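Local coordinates for protein transcription termination factor FttA (Methanosarcina mazei, PDB 2XR1) that probably terminates transcription by zinc-dependent cleavage of nascent RNA, acting as endonuclease and 5'-3' exonuclease, and forms a homodimer, at residues H247-G252 / T605-E610; V421-E426 / V537-D542. All coordinates share one frame; numbering follows the deposited sequence.

Contact 1. Residues H247-G252 / T605-E610. With ZN (zinc ion), chain F; ZN (zinc ion), chain E.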
loop_
_atom_site.group_PDB
_atom_site.type_symbol
_atom_site.label_atom_id
_atom_site.label_comp_id
_atom_site.label_asym_id
_atom_site.label_seq_id
_atom_site.Cartn_x
_atom_site.Cartn_y
_atom_site.Cartn_z
ATOM N N HIS B 247 -10.566 -17.267 16.652
ATOM C CA HIS B 247 -10.823 -16.126 17.523
ATOM C C HIS B 247 -11.448 -14.952 16.762
ATOM O O HIS B 247 -11.058 -14.641 15.645
ATOM C CB HIS B 247 -9.570 -15.693 18.257
ATOM C CG HIS B 247 -9.240 -16.522 19.457
ATOM N ND1 HIS B 247 -7.943 -16.724 19.878
ATOM C CD2 HIS B 247 -10.029 -17.162 20.342
ATOM C CE1 HIS B 247 -7.955 -17.466 20.969
ATOM N NE2 HIS B 247 -9.206 -17.749 21.266
ATOM N N LEU B 248 -12.428 -14.322 17.393
ATOM C CA LEU B 248 -13.114 -13.192 16.799
ATOM C C LEU B 248 -12.162 -12.122 16.271
ATOM O O LEU B 248 -12.382 -11.610 15.194
ATOM C CB LEU B 248 -14.149 -12.612 17.762
ATOM C CG LEU B 248 -15.486 -13.339 17.565
ATOM C CD1 LEU B 248 -16.420 -13.130 18.727
ATOM C CD2 LEU B 248 -16.147 -12.982 16.212
ATOM N N ASP B 249 -11.072 -11.852 16.992
ATOM C CA ASP B 249 -10.114 -10.820 16.607
ATOM C C ASP B 249 -9.326 -11.252 15.393
ATOM O O ASP B 249 -8.390 -10.572 15.053
ATOM C CB ASP B 249 -9.177 -10.439 17.794
ATOM C CG ASP B 249 -8.217 -11.593 18.241
ATOM O OD1 ASP B 249 -8.733 -12.674 18.608
ATOM O OD2 ASP B 249 -6.953 -11.450 18.265
ATOM N N HIS B 250 -9.656 -12.402 14.788
ATOM C CA HIS B 250 -9.039 -12.847 13.527
ATOM C C HIS B 250 -9.984 -13.249 12.354
ATOM O O HIS B 250 -9.546 -13.296 11.189
ATOM C CB HIS B 250 -8.129 -14.025 13.804
ATOM C CG HIS B 250 -7.007 -13.704 14.737
ATOM N ND1 HIS B 250 -5.714 -13.466 14.313
ATOM C CD2 HIS B 250 -6.998 -13.558 16.076
ATOM C CE1 HIS B 250 -4.967 -13.187 15.363
ATOM N NE2 HIS B 250 -5.717 -13.226 16.444
ATOM N N GLN B 251 -11.226 -13.622 12.678
ATOM C CA GLN B 251 -12.240 -14.024 11.702
ATOM C C GLN B 251 -13.516 -13.164 11.772
ATOM O O GLN B 251 -14.331 -13.147 10.845
ATOM C CB GLN B 251 -12.602 -15.502 11.870
ATOM C CG GLN B 251 -13.020 -16.013 13.313
ATOM C CD GLN B 251 -14.470 -15.716 13.697
ATOM O OE1 GLN B 251 -15.239 -15.145 12.912
ATOM N NE2 GLN B 251 -14.856 -16.095 14.905
ATOM N N GLY B 252 -13.682 -12.425 12.853
ATOM C CA GLY B 252 -14.958 -11.788 13.115
ATOM C C GLY B 252 -15.568 -10.874 12.063
ATOM O O GLY B 252 -16.767 -10.688 12.044
ATOM N N THR B 605 6.920 -8.025 13.433
ATOM C CA THR B 605 6.106 -8.332 14.598
ATOM C C THR B 605 4.766 -7.586 14.579
ATOM O O THR B 605 4.646 -6.561 14.005
ATOM C CB THR B 605 6.893 -8.062 15.880
ATOM O OG1 THR B 605 7.268 -6.687 15.919
ATOM C CG2 THR B 605 8.121 -8.921 15.931
ATOM N N GLU B 606 3.778 -8.146 15.223
ATOM C CA GLU B 606 2.425 -7.668 15.204
ATOM C C GLU B 606 1.673 -8.274 16.383
ATOM O O GLU B 606 2.252 -9.013 17.162
ATOM C CB GLU B 606 1.729 -8.010 13.876
ATOM C CG GLU B 606 1.902 -9.419 13.369
ATOM C CD GLU B 606 0.748 -10.407 13.685
ATOM O OE1 GLU B 606 -0.459 -10.022 13.779
ATOM O OE2 GLU B 606 1.058 -11.633 13.783
ATOM N N HIS B 607 0.405 -7.908 16.555
ATOM C CA HIS B 607 -0.447 -8.515 17.597
ATOM C C HIS B 607 0.198 -8.395 18.980
ATOM O O HIS B 607 0.499 -9.376 19.636
ATOM C CB HIS B 607 -0.730 -9.940 17.240
ATOM C CG HIS B 607 -1.874 -10.543 17.967
ATOM N ND1 HIS B 607 -1.787 -10.936 19.277
ATOM C CD2 HIS B 607 -3.100 -10.930 17.538
ATOM C CE1 HIS B 607 -2.927 -11.499 19.642
ATOM N NE2 HIS B 607 -3.739 -11.513 18.603
ATOM N N GLY B 608 0.407 -7.152 19.390
ATOM C CA GLY B 608 0.834 -6.831 20.736
ATOM C C GLY B 608 0.580 -5.362 20.941
ATOM O O GLY B 608 0.325 -4.651 19.980
ATOM N N ASP B 609 0.619 -4.876 22.175
ATOM C CA ASP B 609 0.556 -3.442 22.337
ATOM C C ASP B 609 1.864 -2.855 21.800
ATOM O O ASP B 609 2.824 -3.587 21.593
ATOM C CB ASP B 609 0.230 -3.051 23.769
ATOM C CG ASP B 609 1.287 -3.497 24.790
ATOM O OD1 ASP B 609 2.526 -3.401 24.526
ATOM O OD2 ASP B 609 0.850 -3.897 25.910
ATOM N N GLU B 610 1.886 -1.559 21.518
ATOM C CA GLU B 610 3.019 -0.950 20.822
ATOM C C GLU B 610 4.368 -1.356 21.381
ATOM O O GLU B 610 5.197 -1.875 20.647
ATOM C CB GLU B 610 2.930 0.573 20.826
ATOM C CG GLU B 610 3.947 1.207 19.897
ATOM C CD GLU B 610 3.792 2.699 19.790
ATOM O OE1 GLU B 610 3.139 3.315 20.694
ATOM O OE2 GLU B 610 4.348 3.240 18.802
HETATM ZN ZN ZN F . -5.428 -12.867 18.532
HETATM ZN ZN ZN E . -6.171 -15.906 19.330
#
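Asp249 OD2, His250 NE2 and His607 NE2 converge on one zinc ion, the first two at 2.1 Å each and His607 NE2 at 2.2 Å from the metal. His247, Asp249 and His250 belong to the HxHxDH motif of the metallo-beta-lactamase superfamily, whereas His607 follows strand 602-606 in the C-terminal part of that fold. The metal joins segments whose nearest CA atoms, those of Asp249 and His607, are still 10.0 Å apart. Angles at the zinc run from 84° (Asp249 OD2 with His250 NE2) to 104° (His250 NE2 with His607 NE2), and Asp355 completes the site while bridging to the second zinc. The two imidazoles meet rim to rim, neither lying over the other, with their planes 24° apart. Both rings are also held from behind: His250 ND1 is hydrogen-bonded to Asp212 OD2 and His607 ND1 to Thr382 OG1, which fixes their rotation and leaves each NE2 for the metal. His607 CG stands anti to the backbone N, directing the ring across to the zinc. His247 ND1 binds the second zinc together with His245, His332 and Asp355. The two zinc ions are 3.2 Å apart, and His247 ND1 lies 2.0 Å from its own.

Contact 2. Residues V421-E426 / V537-D542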
loop_
_atom_site.group_PDB
_atom_site.type_symbol
_atom_site.label_atom_id
_atom_site.label_comp_id
_atom_site.label_asym_id
_atom_site.label_seq_id
_atom_site.Cartn_x
_atom_site.Cartn_y
_atom_site.Cartn_z
ATOM N N VAL B 421 -13.805 -20.454 23.296
ATOM C CA VAL B 421 -12.717 -21.377 23.009
ATOM C C VAL B 421 -11.398 -20.722 23.313
ATOM O O VAL B 421 -11.166 -19.583 22.932
ATOM C CB VAL B 421 -12.698 -21.811 21.526
ATOM C CG1 VAL B 421 -12.618 -20.621 20.597
ATOM C CG2 VAL B 421 -11.538 -22.696 21.263
ATOM N N GLY B 422 -10.507 -21.462 23.960
ATOM C CA GLY B 422 -9.240 -20.923 24.390
ATOM C C GLY B 422 -9.096 -21.108 25.893
ATOM O O GLY B 422 -8.756 -22.219 26.380
ATOM N N ARG B 423 -9.386 -20.068 26.656
ATOM C CA ARG B 423 -8.976 -20.085 28.066
ATOM C C ARG B 423 -9.881 -20.987 28.891
ATOM O O ARG B 423 -9.466 -21.556 29.887
ATOM C CB ARG B 423 -8.992 -18.672 28.636
ATOM C CG ARG B 423 -8.104 -17.715 27.902
ATOM C CD ARG B 423 -8.398 -16.341 28.264
ATOM N NE ARG B 423 -7.439 -15.476 27.595
ATOM C CZ ARG B 423 -7.200 -14.214 27.901
ATOM N NH1 ARG B 423 -7.866 -13.633 28.884
ATOM N NH2 ARG B 423 -6.290 -13.545 27.213
ATOM N N SER B 424 -11.116 -21.134 28.448
ATOM C CA SER B 424 -12.051 -21.959 29.127
ATOM C C SER B 424 -11.618 -23.431 29.131
ATOM O O SER B 424 -11.631 -24.093 30.173
ATOM C CB SER B 424 -13.408 -21.798 28.472
ATOM O OG SER B 424 -13.345 -22.129 27.095
ATOM N N GLN B 425 -11.197 -23.963 27.993
ATOM C CA GLN B 425 -10.938 -25.415 27.935
ATOM C C GLN B 425 -9.758 -25.813 28.803
ATOM O O GLN B 425 -9.882 -26.749 29.604
ATOM C CB GLN B 425 -10.771 -25.917 26.500
ATOM C CG GLN B 425 -12.097 -26.019 25.745
ATOM C CD GLN B 425 -12.578 -24.729 25.150
ATOM O OE1 GLN B 425 -11.788 -23.847 24.799
ATOM N NE2 GLN B 425 -13.881 -24.614 25.006
ATOM N N GLU B 426 -8.643 -25.092 28.702
ATOM C CA GLU B 426 -7.487 -25.379 29.565
ATOM C C GLU B 426 -7.863 -25.245 31.044
ATOM O O GLU B 426 -7.447 -26.075 31.875
ATOM C CB GLU B 426 -6.219 -24.546 29.226
ATOM C CG GLU B 426 -5.140 -25.311 28.355
ATOM C CD GLU B 426 -3.606 -25.097 28.780
ATOM O OE1 GLU B 426 -2.966 -24.025 28.418
ATOM O OE2 GLU B 426 -3.057 -26.039 29.445
ATOM N N VAL B 537 -7.105 -15.359 33.991
ATOM C CA VAL B 537 -6.296 -16.502 33.588
ATOM C C VAL B 537 -5.483 -16.226 32.340
ATOM O O VAL B 537 -4.731 -17.082 31.896
ATOM C CB VAL B 537 -7.144 -17.721 33.313
ATOM C CG1 VAL B 537 -7.927 -18.128 34.570
ATOM C CG2 VAL B 537 -8.037 -17.454 32.177
ATOM N N GLY B 538 -5.605 -15.032 31.789
ATOM C CA GLY B 538 -4.781 -14.636 30.663
ATOM C C GLY B 538 -4.719 -13.120 30.557
ATOM O O GLY B 538 -5.488 -12.433 31.239
ATOM N N TYR B 539 -3.886 -12.591 29.665
ATOM C CA TYR B 539 -3.807 -11.132 29.493
ATOM C C TYR B 539 -5.171 -10.520 29.165
ATOM O O TYR B 539 -6.045 -11.169 28.583
ATOM C CB TYR B 539 -2.794 -10.726 28.401
ATOM C CG TYR B 539 -3.352 -10.837 27.003
ATOM C CD1 TYR B 539 -3.484 -12.061 26.390
ATOM C CD2 TYR B 539 -3.765 -9.719 26.319
ATOM C CE1 TYR B 539 -4.026 -12.189 25.126
ATOM C CE2 TYR B 539 -4.294 -9.808 25.018
ATOM C CZ TYR B 539 -4.438 -11.052 24.431
ATOM O OH TYR B 539 -4.964 -11.162 23.148
ATOM N N GLN B 540 -5.316 -9.259 29.559
ATOM C CA GLN B 540 -6.469 -8.421 29.253
ATOM C C GLN B 540 -5.927 -7.242 28.463
ATOM O O GLN B 540 -5.021 -6.578 28.913
ATOM C CB GLN B 540 -7.094 -7.905 30.536
ATOM C CG GLN B 540 -7.326 -8.954 31.616
ATOM C CD GLN B 540 -8.501 -9.821 31.317
ATOM O OE1 GLN B 540 -9.583 -9.337 31.004
ATOM N NE2 GLN B 540 -8.291 -11.130 31.371
ATOM N N ALA B 541 -6.474 -6.997 27.276
ATOM C CA ALA B 541 -5.933 -5.998 26.373
ATOM C C ALA B 541 -6.275 -4.582 26.829
ATOM O O ALA B 541 -7.229 -4.393 27.568
ATOM C CB ALA B 541 -6.465 -6.225 24.995
ATOM N N ASP B 542 -5.484 -3.610 26.378
ATOM C CA ASP B 542 -5.801 -2.205 26.507
ATOM C C ASP B 542 -7.264 -1.916 26.196
ATOM O O ASP B 542 -7.801 -2.419 25.208
ATOM C CB ASP B 542 -4.982 -1.392 25.500
ATOM C CG ASP B 542 -3.491 -1.280 25.864
ATOM O OD1 ASP B 542 -3.082 -1.684 26.989
ATOM O OD2 ASP B 542 -2.727 -0.774 24.997
#
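The guanidinium of Arg423 has the backbone of Gly538 over one face, with Gly538 CA 3.6 Å above its plane and over its centre. At its edge, close to the plane, lie Tyr539 O and Gln540 NE2. Arg423 NH2 donates to Tyr539 O over 2.8 Å with an N-H...O angle of 152°, meeting a lone pair in the carbonyl plane. NH1 reaches the same oxygen by a weak bond, so one carbonyl receives both terminal nitrogens. The Tyr539 ring approaches obliquely, its plane 69° from the guanidinium, and Tyr539 CD1 is 3.3 Å from Arg423 NH2. Gln540 NE2 comes within 3.6 Å of Arg423 NH1 without bonding to it; one of its hydrogens goes to Gly538 O, 3.1 Å from Gln540 NE2, with the chain bent at chi2 and the amide turned back on its own segment. This is the beta-CASP domain: strands 414-417 and 533-536 are neighbours in its parallel sheet, and the two segments follow their C-terminal ends, one leading into helix 423-436. Arg423, in the first turn of that helix, has CG anti to its carbonyl carbon (chi1 -58°) and a chain extended from CG to NE, enough to span to the 537-542 loop. The aliphatic part passes Val537, where Arg423 CB is 3.9 Å from Val537 CG2. At the helix start Gly422 is the N-cap residue, and Gly422 N donates to Gln425 OE1 over 2.8 Å. Tyr383 OH is hydrogen-bonded to the backbone N of Tyr539, whose side chain is about 5 Å from a bound zinc at the nearest atoms.

In the fold
After the N-terminal KH domains, the chain enters the metallo-beta-lactamase fold and reaches residues 247-252 beyond strand 240-242 of one sheet. It then runs through the beta-CASP domain, where contact 2 closes a loop of 110 residues between 421-426 and 537-542. Only at 605-610, past strand 602-606 of the other lactamase sheet, does contact 1 close, so contact 2 is nested inside its 352-residue loop. The centres of the contacts are about 14 Å apart, yet their residues meet. His247 NE2 is 3.2 Å from Val421 O, a probable hydrogen bond, and Tyr539 OH packs 4.1 Å from His607 CE1, bringing the beta-CASP domain against the two-zinc site.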